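Local coordinates for protein importin-95 (Chaetomium thermophilum, PDB 4XRI) that carries protein cargoes into the nucleus as a flexible importin-beta transport receptor and probably binds a small GTPase, at residues Gly628-Ile633 and Pro653-Ala658; Arg607-Leu612 and Ser634-Ala639; Gln558-Thr563 and Leu613-Thr618; Met670-Val675 and Leu715-Asp720; Gly719-Ala722 and His728-Thr731. The protein carries 2 engineered substitutions. All blocks are in the same frame, centred on the assembly; numbering follows the deposited sequence.

Contact 1: residues Gly628-Ile633 and Pro653-Ala658; sequences GVFAAI and PFLYNA
Phe630 reaches out of helix 625-640 and pushes the far end of its ring against Leu655 and Ala658 of helix 648-660. Phe630 CZ rests 3.7 Å from Ala658 CB, and Phe630 CE2 lies 3.9 Å from Leu655 CD1. Both methyl groups come at the ring from oblique positions. The Phe654 carbonyl oxygen approaches the ring edge near its plane, 4.0 Å from Phe630 CZ. That oxygen already accepts the helical bond from Ala658 N, so the aromatic rim meets a polar atom that has its partner.

Leu655 leaves its helix with CG anti to the backbone N (chi1 -179°), which swings CD1 round to the aromatic side. The CB of Ala658 adds little bulk, and the ring can come close to the backbone there. An alanine in place of Phe630 would take away the whole ring and would probably leave a gap in front of Leu655 and Ala658.

The ring is also lined by Leu616 of helix 605-616 and by Met670 and Leu674 of helix 665-682. One aromatic side chain therefore touches three other helices. Towards the outside, Asn657 OD1 holds a glycerol, probably picked up from the crystallisation liquor. The two short axes stay 12.6 Å apart and run at 128° to each other, a wide separation bridged mainly by Phe630. Helices joined through buried apolar side chains in this way build the alpha-solenoid of a HEAT-repeat protein.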
# COMPACT_ATOMS: atom_id res chain seq x y z
N GLY A 628 2.61 -5.86 20.22
CA GLY A 628 1.79 -4.96 21.01
C GLY A 628 2.35 -4.80 22.41
O GLY A 628 2.35 -3.71 22.97
N VAL A 629 2.82 -5.91 22.98
CA VAL A 629 3.45 -5.89 24.30
C VAL A 629 4.71 -5.03 24.29
O VAL A 629 4.91 -4.21 25.19
CB VAL A 629 3.81 -7.32 24.76
CG1 VAL A 629 4.68 -7.27 26.01
CG2 VAL A 629 2.55 -8.14 25.02
N PHE A 630 5.53 -5.21 23.27
CA PHE A 630 6.77 -4.45 23.13
C PHE A 630 6.50 -2.95 22.99
O PHE A 630 7.22 -2.12 23.54
CB PHE A 630 7.57 -4.95 21.92
CG PHE A 630 8.56 -6.03 22.26
CD1 PHE A 630 8.14 -7.19 22.91
CD2 PHE A 630 9.89 -5.90 21.93
CE1 PHE A 630 9.05 -8.18 23.23
CE2 PHE A 630 10.80 -6.89 22.25
CZ PHE A 630 10.38 -8.03 22.89
N ALA A 631 5.44 -2.62 22.26
CA ALA A 631 5.05 -1.23 22.06
C ALA A 631 4.64 -0.59 23.38
O ALA A 631 4.96 0.57 23.65
CB ALA A 631 3.91 -1.13 21.06
N ALA A 632 3.94 -1.36 24.21
CA ALA A 632 3.51 -0.91 25.52
C ALA A 632 4.70 -0.76 26.47
O ALA A 632 4.77 0.19 27.25
CB ALA A 632 2.49 -1.87 26.11
N ILE A 633 5.65 -1.69 26.38
CA ILE A 633 6.85 -1.64 27.21
C ILE A 633 7.72 -0.45 26.82
O ILE A 633 8.26 0.24 27.69
CB ILE A 633 7.67 -2.94 27.08
CG1 ILE A 633 6.90 -4.11 27.69
CG2 ILE A 633 9.02 -2.79 27.76
CD1 ILE A 633 7.57 -5.45 27.49
N PRO A 653 16.35 -10.46 28.76
CA PRO A 653 16.38 -11.72 28.00
C PRO A 653 15.28 -11.85 26.95
O PRO A 653 15.52 -12.44 25.89
CB PRO A 653 16.22 -12.78 29.10
CG PRO A 653 16.79 -12.15 30.31
CD PRO A 653 16.38 -10.71 30.21
N PHE A 654 14.09 -11.32 27.23
CA PHE A 654 13.02 -11.32 26.24
C PHE A 654 13.41 -10.44 25.06
O PHE A 654 13.16 -10.79 23.90
CB PHE A 654 11.71 -10.82 26.85
CG PHE A 654 11.07 -11.80 27.80
CD1 PHE A 654 10.19 -12.76 27.33
CD2 PHE A 654 11.34 -11.75 29.15
CE1 PHE A 654 9.60 -13.66 28.20
CE2 PHE A 654 10.74 -12.64 30.03
CZ PHE A 654 9.88 -13.60 29.55
N LEU A 655 14.02 -9.30 25.36
CA LEU A 655 14.48 -8.37 24.33
C LEU A 655 15.57 -9.00 23.47
O LEU A 655 15.54 -8.89 22.25
CB LEU A 655 14.98 -7.08 24.98
CG LEU A 655 15.46 -5.98 24.02
CD1 LEU A 655 14.40 -5.69 22.98
CD2 LEU A 655 15.82 -4.73 24.80
N TYR A 656 16.53 -9.64 24.13
CA TYR A 656 17.61 -10.35 23.44
C TYR A 656 17.06 -11.37 22.45
O TYR A 656 17.51 -11.44 21.30
CB TYR A 656 18.52 -11.06 24.44
CG TYR A 656 19.26 -10.15 25.39
CD1 TYR A 656 19.55 -8.83 25.04
CD2 TYR A 656 19.67 -10.60 26.64
CE1 TYR A 656 20.23 -8.00 25.91
CE2 TYR A 656 20.34 -9.78 27.51
CZ TYR A 656 20.62 -8.48 27.15
OH TYR A 656 21.30 -7.66 28.02
N ASN A 657 16.08 -12.15 22.90
CA ASN A 657 15.53 -13.23 22.10
C ASN A 657 14.79 -12.71 20.87
O ASN A 657 14.87 -13.30 19.79
CB ASN A 657 14.59 -14.09 22.94
CG ASN A 657 14.42 -15.48 22.38
OD1 ASN A 657 13.38 -15.81 21.82
ND2 ASN A 657 15.45 -16.31 22.53
N ALA A 658 14.09 -11.60 21.04
CA ALA A 658 13.41 -10.95 19.93
C ALA A 658 14.43 -10.40 18.93
O ALA A 658 14.23 -10.49 17.72
CB ALA A 658 12.50 -9.83 20.43

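Contact 2: residues Arg607-Leu612 and Ser634-Ala639; sequences RIMQVL and SALANA
Leu636 holds CG anti to its backbone N (chi1 -172°), and this carries the isobutyl group towards Ile608 and Met609 of helix 605-616, which it meets at a slant. On the receiving side, Ile608 offers both CG2 and CD1 to the leucine. Met609 bends at chi2 (-53°) and again at chi3, curling its thioether beside Leu636 CD2 instead of stretching past it.

The Leu636 CD2 methyl is the busiest atom. It lies 3.6 Å from Met609 CG, with Met609 SD almost as near at 3.7 Å. From the other residue, Ile608 CG2 stands 4.0 Å from Leu636 CD2. The second leucine branch has a looser partner, since Leu636 CD1 is 4.1 Å from Ile608 CD1. Between the backbones the CA atoms of Ile608 and Leu636 are 8.5 Å apart.

Ile601, from the loop ahead of helix 605-616, touches both Ile608 and Leu636 and carries the apolar seam onward. Tyr647 packs on Met609, whose side chain also lies about 4 Å from a bound glycerol at its nearest atoms. Within this HEAT-repeat solenoid, the contact among these three buried hydrocarbon and thioether side chains rests on shape and dispersion, without directional bonds between them, which is consistent with a protein known to be highly flexible.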
# COMPACT_ATOMS: atom_id res chain seq x y z
N ARG A 607 3.10 -3.64 38.19
CA ARG A 607 1.96 -4.43 37.73
C ARG A 607 1.96 -4.57 36.21
O ARG A 607 1.67 -5.64 35.68
CB ARG A 607 0.65 -3.78 38.20
CG ARG A 607 -0.59 -4.60 37.89
CD ARG A 607 -1.83 -3.97 38.49
NE ARG A 607 -3.00 -4.83 38.35
CZ ARG A 607 -4.21 -4.52 38.80
NH1 ARG A 607 -4.41 -3.36 39.42
NH2 ARG A 607 -5.22 -5.36 38.63
N ILE A 608 2.29 -3.48 35.53
CA ILE A 608 2.34 -3.47 34.07
C ILE A 608 3.36 -4.47 33.53
O ILE A 608 3.03 -5.31 32.70
CB ILE A 608 2.67 -2.06 33.53
CG1 ILE A 608 1.49 -1.12 33.74
CG2 ILE A 608 3.02 -2.12 32.06
CD1 ILE A 608 1.77 0.31 33.34
N MET A 609 4.59 -4.38 34.01
CA MET A 609 5.65 -5.27 33.55
C MET A 609 5.39 -6.73 33.92
O MET A 609 5.77 -7.64 33.18
CB MET A 609 7.01 -4.82 34.10
CG MET A 609 7.53 -3.54 33.46
SD MET A 609 7.58 -3.63 31.66
CE MET A 609 8.85 -4.87 31.42
N GLN A 610 4.76 -6.95 35.06
CA GLN A 610 4.46 -8.31 35.50
C GLN A 610 3.53 -9.03 34.53
O GLN A 610 3.80 -10.16 34.13
CB GLN A 610 3.84 -8.31 36.91
CG GLN A 610 3.46 -9.68 37.44
CD GLN A 610 4.65 -10.46 37.97
OE1 GLN A 610 5.78 -9.96 38.00
NE2 GLN A 610 4.41 -11.69 38.41
N VAL A 611 2.44 -8.36 34.14
CA VAL A 611 1.47 -8.99 33.25
C VAL A 611 1.98 -9.03 31.82
O VAL A 611 1.72 -9.99 31.09
CB VAL A 611 0.10 -8.26 33.30
CG1 VAL A 611 0.20 -6.83 32.79
CG2 VAL A 611 -0.95 -9.03 32.51
N LEU A 612 2.74 -8.01 31.41
CA LEU A 612 3.23 -7.94 30.05
C LEU A 612 4.28 -9.02 29.78
O LEU A 612 4.30 -9.61 28.70
CB LEU A 612 3.82 -6.56 29.75
CG LEU A 612 2.82 -5.43 29.53
CD1 LEU A 612 3.53 -4.16 29.07
CD2 LEU A 612 1.74 -5.84 28.53
N SER A 634 7.83 -0.20 25.52
CA SER A 634 8.55 0.96 25.01
C SER A 634 7.97 2.25 25.58
O SER A 634 8.71 3.16 25.96
CB SER A 634 8.50 1.00 23.48
OG SER A 634 8.98 2.24 22.99
N ALA A 635 6.65 2.31 25.63
CA ALA A 635 5.94 3.45 26.21
C ALA A 635 6.31 3.63 27.68
O ALA A 635 6.59 4.74 28.13
CB ALA A 635 4.44 3.28 26.05
N LEU A 636 6.32 2.52 28.41
CA LEU A 636 6.63 2.56 29.83
C LEU A 636 8.07 3.00 30.09
O LEU A 636 8.35 3.72 31.04
CB LEU A 636 6.38 1.19 30.47
CG LEU A 636 6.49 1.20 32.00
CD1 LEU A 636 5.38 2.05 32.59
CD2 LEU A 636 6.46 -0.21 32.57
N ALA A 637 8.98 2.56 29.23
CA ALA A 637 10.38 2.93 29.37
C ALA A 637 10.57 4.43 29.12
O ALA A 637 11.32 5.09 29.83
CB ALA A 637 11.25 2.12 28.41
N ASN A 638 9.89 4.95 28.10
CA ASN A 638 9.95 6.37 27.77
C ASN A 638 9.36 7.22 28.88
O ASN A 638 9.81 8.35 29.12
CB ASN A 638 9.22 6.64 26.46
CG ASN A 638 9.15 8.12 26.12
OD1 ASN A 638 10.07 8.67 25.51
ND2 ASN A 638 8.06 8.77 26.51
N ALA A 639 8.36 6.68 29.57
CA ALA A 639 7.66 7.40 30.61
C ALA A 639 8.42 7.39 31.93
O ALA A 639 8.51 8.41 32.62
CB ALA A 639 6.26 6.83 30.80

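Contact 3: residues Gln558-Thr563 and Leu613-Thr618; sequences QRLEET and LQILST
Between residues 558-563 and 613-618 the nearest CA atoms are those of Thr563 and Ile615, 8.6 Å apart, a spacing that leaves the contact to side chains. The bridge is made methyl to methyl: Leu560 CD2 lies 3.7 Å from Ile615 CD1, and the two side chains cross at about a right angle. Ile615 keeps CG1 anti to its carbonyl carbon (chi1 -71°), and the extended branch carries CD1 over to the leucine.

The same CD1 of Ile615 comes within 4.4 Å of Thr563 OG1, a hydroxyl occupied with its own helix. Thr563 OG1 donates to Leu560 O over 2.6 Å, meeting the carbonyl at 144° and tilted slightly from its plane. Leu560 O also accepts the backbone bond from Thr563 N, so one oxygen is gripped by two donors from a single residue. Gln583 on helix 573-597 supplies the hydroxyl with a further hydrogen bond.

In the HEAT-repeat superhelix, helices 546-567 and 605-616 pack side by side although helix 573-597 intervenes in the chain; Leu586 and Leu590 of that intervening helix also pack on Leu560. Val625 and Val629 of helix 625-640 touch Ile615. From the residue after Leu560, Glu561 OE2 makes a 2.6 Å salt bridge to Arg607 NE, tying the same two helices by charge.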
# COMPACT_ATOMS: atom_id res chain seq x y z
N GLN A 558 -6.40 -4.94 34.71
CA GLN A 558 -7.18 -6.03 35.27
C GLN A 558 -7.66 -6.99 34.17
O GLN A 558 -7.60 -8.21 34.32
CB GLN A 558 -8.37 -5.48 36.06
CG GLN A 558 -9.09 -6.51 36.91
CD GLN A 558 -10.12 -5.87 37.84
OE1 GLN A 558 -10.20 -4.65 37.95
NE2 GLN A 558 -10.90 -6.71 38.50
N ARG A 559 -8.14 -6.41 33.07
CA ARG A 559 -8.60 -7.19 31.92
C ARG A 559 -7.46 -7.95 31.25
O ARG A 559 -7.63 -9.09 30.82
CB ARG A 559 -9.29 -6.28 30.90
CG ARG A 559 -10.63 -5.74 31.37
CD ARG A 559 -11.36 -5.02 30.24
NE ARG A 559 -12.63 -4.47 30.70
CZ ARG A 559 -13.52 -3.86 29.91
NH1 ARG A 559 -13.29 -3.74 28.61
NH2 ARG A 559 -14.65 -3.39 30.43
N LEU A 560 -6.30 -7.30 31.16
CA LEU A 560 -5.10 -7.94 30.63
C LEU A 560 -4.70 -9.16 31.46
O LEU A 560 -4.38 -10.22 30.92
CB LEU A 560 -3.94 -6.94 30.57
CG LEU A 560 -3.72 -6.22 29.24
CD1 LEU A 560 -2.64 -5.16 29.37
CD2 LEU A 560 -3.35 -7.24 28.17
N GLU A 561 -4.71 -8.98 32.78
CA GLU A 561 -4.41 -10.07 33.71
C GLU A 561 -5.39 -11.23 33.55
O GLU A 561 -5.01 -12.40 33.68
CB GLU A 561 -4.44 -9.55 35.15
CG GLU A 561 -3.30 -8.62 35.49
CD GLU A 561 -3.53 -7.85 36.78
OE1 GLU A 561 -4.65 -7.91 37.32
OE2 GLU A 561 -2.58 -7.18 37.25
N GLU A 562 -6.64 -10.91 33.25
CA GLU A 562 -7.68 -11.92 33.12
C GLU A 562 -7.55 -12.75 31.84
O GLU A 562 -8.15 -13.82 31.73
CB GLU A 562 -9.06 -11.27 33.19
CG GLU A 562 -9.48 -10.89 34.61
CD GLU A 562 -10.69 -9.98 34.66
OE1 GLU A 562 -11.18 -9.59 33.58
OE2 GLU A 562 -11.15 -9.66 35.78
N THR A 563 -6.77 -12.27 30.88
CA THR A 563 -6.56 -13.01 29.64
C THR A 563 -5.58 -14.16 29.82
O THR A 563 -5.50 -15.06 28.98
CB THR A 563 -6.02 -12.11 28.50
OG1 THR A 563 -4.70 -11.66 28.82
CG2 THR A 563 -6.93 -10.90 28.29
N LEU A 613 5.14 -9.27 30.75
CA LEU A 613 6.16 -10.30 30.61
C LEU A 613 5.54 -11.70 30.68
O LEU A 613 5.98 -12.62 30.00
CB LEU A 613 7.24 -10.15 31.67
CG LEU A 613 8.17 -8.95 31.50
CD1 LEU A 613 9.33 -9.01 32.49
CD2 LEU A 613 8.68 -8.87 30.07
N GLN A 614 4.51 -11.84 31.51
CA GLN A 614 3.78 -13.10 31.62
C GLN A 614 3.08 -13.44 30.31
O GLN A 614 2.97 -14.60 29.93
CB GLN A 614 2.76 -13.03 32.76
CG GLN A 614 3.35 -13.31 34.13
CD GLN A 614 2.34 -13.16 35.25
OE1 GLN A 614 1.41 -12.36 35.16
NE2 GLN A 614 2.50 -13.95 36.30
N ILE A 615 2.60 -12.41 29.62
CA ILE A 615 1.95 -12.60 28.33
C ILE A 615 2.98 -13.01 27.28
O ILE A 615 2.71 -13.88 26.45
CB ILE A 615 1.21 -11.32 27.88
CG1 ILE A 615 -0.02 -11.09 28.75
CG2 ILE A 615 0.79 -11.41 26.42
CD1 ILE A 615 -0.75 -9.80 28.45
N LEU A 616 4.16 -12.40 27.34
CA LEU A 616 5.25 -12.74 26.42
C LEU A 616 5.66 -14.21 26.53
O LEU A 616 5.92 -14.87 25.52
CB LEU A 616 6.47 -11.86 26.69
CG LEU A 616 6.48 -10.44 26.11
CD1 LEU A 616 7.84 -9.79 26.34
CD2 LEU A 616 6.14 -10.47 24.63
N SER A 617 5.71 -14.72 27.76
CA SER A 617 6.17 -16.08 28.01
C SER A 617 5.23 -17.14 27.44
O SER A 617 5.60 -18.30 27.31
CB SER A 617 6.35 -16.32 29.51
OG SER A 617 5.11 -16.25 30.19
N THR A 618 4.01 -16.72 27.09
CA THR A 618 3.02 -17.65 26.56
C THR A 618 2.70 -17.39 25.10
O THR A 618 1.83 -18.04 24.52
CB THR A 618 1.72 -17.58 27.36
OG1 THR A 618 1.20 -16.24 27.33
CG2 THR A 618 1.98 -17.97 28.78

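Contact 4: residues Met670-Val675 and Leu715-Asp720; sequences MAIGLV and LQCFGD
Cys717 meets Ile672 and Val675 without any aromatic ring between them, and the flat groups here are a peptide and a carboxylate. The peptide carbonyl of Ile672 presents its oxygen to Cys717 SG at 3.8 Å, a packing contact. Beside this spot the Asp720 carboxylate is tied at both oxygens, OD1 in a salt bridge to Arg680 and OD2 in a hydrogen bond to Ser676. Both partners lie further along helix 665-682, so the aspartate bridges the two helices just past the apolar contact.

The thiol carries that contact. Cys717 holds SG anti to its backbone N (chi1 -160°), which sends the sulfur across to Val675. Cys717 SG packs 3.4 Å from Val675 CG1 and 3.6 Å from Val675 CB, pressed against one branch of the valine and its root. Ile672 stands further back, with its CG2 at 4.2 Å from Cys717 CB.

Helices 665-682 and 711-725 are neighbours in the alpha-solenoid of HEAT repeats. A small cysteine at the interface suits the tight spacing: the CA atoms of Val675 and Cys717 are only 6.9 Å apart. Leu659 of helix 648-660 touches both Ile672 and Val675, extending the apolar layer to the preceding helix. From helix 690-701, Phe693 packs on Val675 while Leu697 reaches Cys717.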
# COMPACT_ATOMS: atom_id res chain seq x y z
N MET A 670 10.91 -4.44 15.82
CA MET A 670 10.39 -3.84 17.04
C MET A 670 11.41 -3.92 18.17
O MET A 670 11.54 -2.99 18.97
CB MET A 670 9.08 -4.52 17.46
CG MET A 670 8.43 -3.91 18.68
SD MET A 670 7.85 -2.23 18.40
CE MET A 670 6.38 -2.54 17.42
N ALA A 671 12.12 -5.03 18.23
CA ALA A 671 13.15 -5.24 19.25
C ALA A 671 14.29 -4.24 19.10
O ALA A 671 14.79 -3.70 20.08
CB ALA A 671 13.68 -6.67 19.18
N ILE A 672 14.70 -4.01 17.85
CA ILE A 672 15.75 -3.04 17.56
C ILE A 672 15.31 -1.64 17.97
O ILE A 672 16.08 -0.87 18.54
CB ILE A 672 16.12 -3.05 16.07
CG1 ILE A 672 16.62 -4.43 15.66
CG2 ILE A 672 17.17 -1.99 15.78
CD1 ILE A 672 16.74 -4.62 14.16
N GLY A 673 14.04 -1.33 17.70
CA GLY A 673 13.46 -0.06 18.10
C GLY A 673 13.42 0.04 19.62
O GLY A 673 13.59 1.12 20.18
N LEU A 674 13.18 -1.08 20.28
CA LEU A 674 13.14 -1.12 21.74
C LEU A 674 14.52 -0.82 22.34
O LEU A 674 14.62 -0.19 23.39
CB LEU A 674 12.64 -2.47 22.24
CG LEU A 674 11.25 -2.49 22.89
CD1 LEU A 674 11.22 -1.56 24.10
CD2 LEU A 674 10.18 -2.10 21.88
N VAL A 675 15.57 -1.28 21.67
CA VAL A 675 16.93 -1.02 22.14
C VAL A 675 17.22 0.47 22.07
O VAL A 675 17.82 1.04 22.98
CB VAL A 675 17.99 -1.78 21.31
CG1 VAL A 675 19.39 -1.46 21.82
CG2 VAL A 675 17.73 -3.28 21.37
N LEU A 715 21.75 0.64 12.45
CA LEU A 715 22.74 1.71 12.43
C LEU A 715 22.29 2.88 13.29
O LEU A 715 23.08 3.46 14.03
CB LEU A 715 23.00 2.18 11.00
CG LEU A 715 23.48 1.09 10.04
CD1 LEU A 715 23.86 1.68 8.70
CD2 LEU A 715 24.65 0.30 10.64
N GLN A 716 21.01 3.23 13.18
CA GLN A 716 20.41 4.25 14.04
C GLN A 716 20.60 3.85 15.49
O GLN A 716 20.88 4.68 16.36
CB GLN A 716 18.92 4.43 13.72
CG GLN A 716 18.20 5.36 14.69
CD GLN A 716 16.69 5.36 14.50
OE1 GLN A 716 16.19 5.19 13.39
NE2 GLN A 716 15.96 5.54 15.59
N CYS A 717 20.44 2.55 15.75
CA CYS A 717 20.61 2.00 17.08
C CYS A 717 22.05 2.16 17.59
O CYS A 717 22.26 2.48 18.76
CB CYS A 717 20.22 0.52 17.07
SG CYS A 717 19.85 -0.15 18.67
N PHE A 718 23.02 1.95 16.70
CA PHE A 718 24.43 2.18 17.01
C PHE A 718 24.63 3.60 17.54
O PHE A 718 25.39 3.81 18.49
CB PHE A 718 25.32 1.96 15.78
CG PHE A 718 25.51 0.51 15.42
CD1 PHE A 718 25.29 -0.49 16.35
CD2 PHE A 718 25.94 0.16 14.15
CE1 PHE A 718 25.47 -1.82 16.01
CE2 PHE A 718 26.12 -1.16 13.81
CZ PHE A 718 25.89 -2.15 14.74
N GLY A 719 23.95 4.55 16.93
CA GLY A 719 24.04 5.94 17.32
C GLY A 719 23.53 6.17 18.73
O GLY A 719 24.14 6.88 19.51
N ASP A 720 22.39 5.55 19.05
CA ASP A 720 21.80 5.67 20.38
C ASP A 720 22.67 5.03 21.46
O ASP A 720 22.81 5.57 22.56
CB ASP A 720 20.41 5.04 20.40
CG ASP A 720 19.42 5.77 19.51
OD1 ASP A 720 19.43 7.02 19.53
OD2 ASP A 720 18.64 5.11 18.80

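Contact 5: residues Gly719-Ala722 and His728-Thr731; sequences GDIA and HFET
Phe729 turns one face of its ring to Ala722, giving a CH-pi contact. Ala722 CB stands 3.9 Å from the centroid of the Phe729 ring and 17° off the ring normal. The methyl lies somewhat towards the rim, at the CD1 side, and Phe729 CD1 is 3.7 Å from Ala722 CB. The backbone comes slightly closer still, with Ala722 CA 3.5 Å from Phe729 CD1. Ile721 arrives from a different quarter: its CG2 sits at the ring edge, near the plane, 4.3 Å from Phe729 CE1.

Two torsions set the ring in place. CG is anti to the backbone N (chi1 -160°), so the side chain folds back towards helix 711-725, and chi2 of 84° turns the ring to offer its face to the alanine. Because Ala722 ends at CB, the aromatic face can settle against the helix itself. A serine in place of Phe729 would be too short to lie over Ala722, and the alanine methyl and the flank of Ile721 would probably lose their cover.

His728 O accepts from Thr731 N at 3.1 Å, and the His728 side chain bonds through ND1 to Ile725 O at the end of the preceding helix. Outward, Ile774 of helix 754-780 touches both Ala722 and Phe729, with Ala777 beside the former and Met778 beside the latter. Ile721 leans on Phe693, Met694 and Leu697 of helix 690-701. The ring thus sits at the short connection between helices 711-725 and 730-743, closed over by helix 754-780.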
# COMPACT_ATOMS: atom_id res chain seq x y z
N GLY A 719 23.95 4.55 16.93
CA GLY A 719 24.04 5.94 17.32
C GLY A 719 23.53 6.17 18.73
O GLY A 719 24.14 6.88 19.51
N ASP A 720 22.39 5.55 19.05
CA ASP A 720 21.80 5.67 20.38
C ASP A 720 22.67 5.03 21.46
O ASP A 720 22.81 5.57 22.56
CB ASP A 720 20.41 5.04 20.40
CG ASP A 720 19.42 5.77 19.51
OD1 ASP A 720 19.43 7.02 19.53
OD2 ASP A 720 18.64 5.11 18.80
N ILE A 721 23.26 3.88 21.14
CA ILE A 721 24.13 3.18 22.07
C ILE A 721 25.38 4.01 22.35
O ILE A 721 25.82 4.12 23.50
CB ILE A 721 24.53 1.79 21.53
CG1 ILE A 721 23.33 0.85 21.58
CG2 ILE A 721 25.69 1.21 22.34
CD1 ILE A 721 23.59 -0.49 20.93
N ALA A 722 25.95 4.59 21.30
CA ALA A 722 27.12 5.45 21.42
C ALA A 722 26.86 6.61 22.37
O ALA A 722 27.70 6.94 23.21
CB ALA A 722 27.55 5.97 20.05
N HIS A 728 32.90 4.31 26.34
CA HIS A 728 32.84 2.86 26.21
C HIS A 728 32.81 2.42 24.76
O HIS A 728 33.30 1.34 24.42
CB HIS A 728 31.61 2.30 26.93
CG HIS A 728 31.76 2.20 28.41
ND1 HIS A 728 31.32 3.18 29.27
CD2 HIS A 728 32.29 1.23 29.20
CE1 HIS A 728 31.58 2.82 30.52
NE2 HIS A 728 32.16 1.64 30.50
N PHE A 729 32.25 3.27 23.90
CA PHE A 729 32.02 2.90 22.50
C PHE A 729 33.32 2.70 21.72
O PHE A 729 33.30 2.13 20.62
CB PHE A 729 31.16 3.96 21.80
CG PHE A 729 30.49 3.45 20.55
CD1 PHE A 729 29.29 2.76 20.62
CD2 PHE A 729 31.08 3.64 19.31
CE1 PHE A 729 28.68 2.28 19.48
CE2 PHE A 729 30.47 3.17 18.17
CZ PHE A 729 29.27 2.49 18.25
N GLU A 730 34.44 3.15 22.27
CA GLU A 730 35.73 2.95 21.61
C GLU A 730 35.98 1.46 21.37
O GLU A 730 36.64 1.07 20.40
CB GLU A 730 36.88 3.56 22.43
CG GLU A 730 38.23 3.44 21.75
CD GLU A 730 39.36 4.06 22.56
OE1 GLU A 730 39.13 4.45 23.72
OE2 GLU A 730 40.49 4.15 22.02
N THR A 731 35.43 0.64 22.25
CA THR A 731 35.50 -0.81 22.12
C THR A 731 34.89 -1.30 20.81
O THR A 731 35.33 -2.30 20.24
CB THR A 731 34.79 -1.50 23.32
OG1 THR A 731 35.49 -1.19 24.53
CG2 THR A 731 34.74 -3.01 23.14

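The five contacts follow the curve of one all-helical solenoid. Contacts 1 and 2 both use helix 625-640, contacts 2 and 3 share helix 605-616, and contacts 4 and 5 overlap at Gly719 and Asp720. Contact 1 is the hub: its centre lies about 10 Å from that of contact 2 and about 13 Å from those of contacts 3 and 4. Ile633 and Leu612 join it to contact 2, Val629 and Leu616 to contact 3, Ala658 and Ala671 to contact 4. Contacts 3 and 5 do not touch, their centres about 35 Å apart. Glycerols, probably from the crystallisation liquor, lie near contacts 1 and 2, and one is weakly bonded at Glu730 in contact 5.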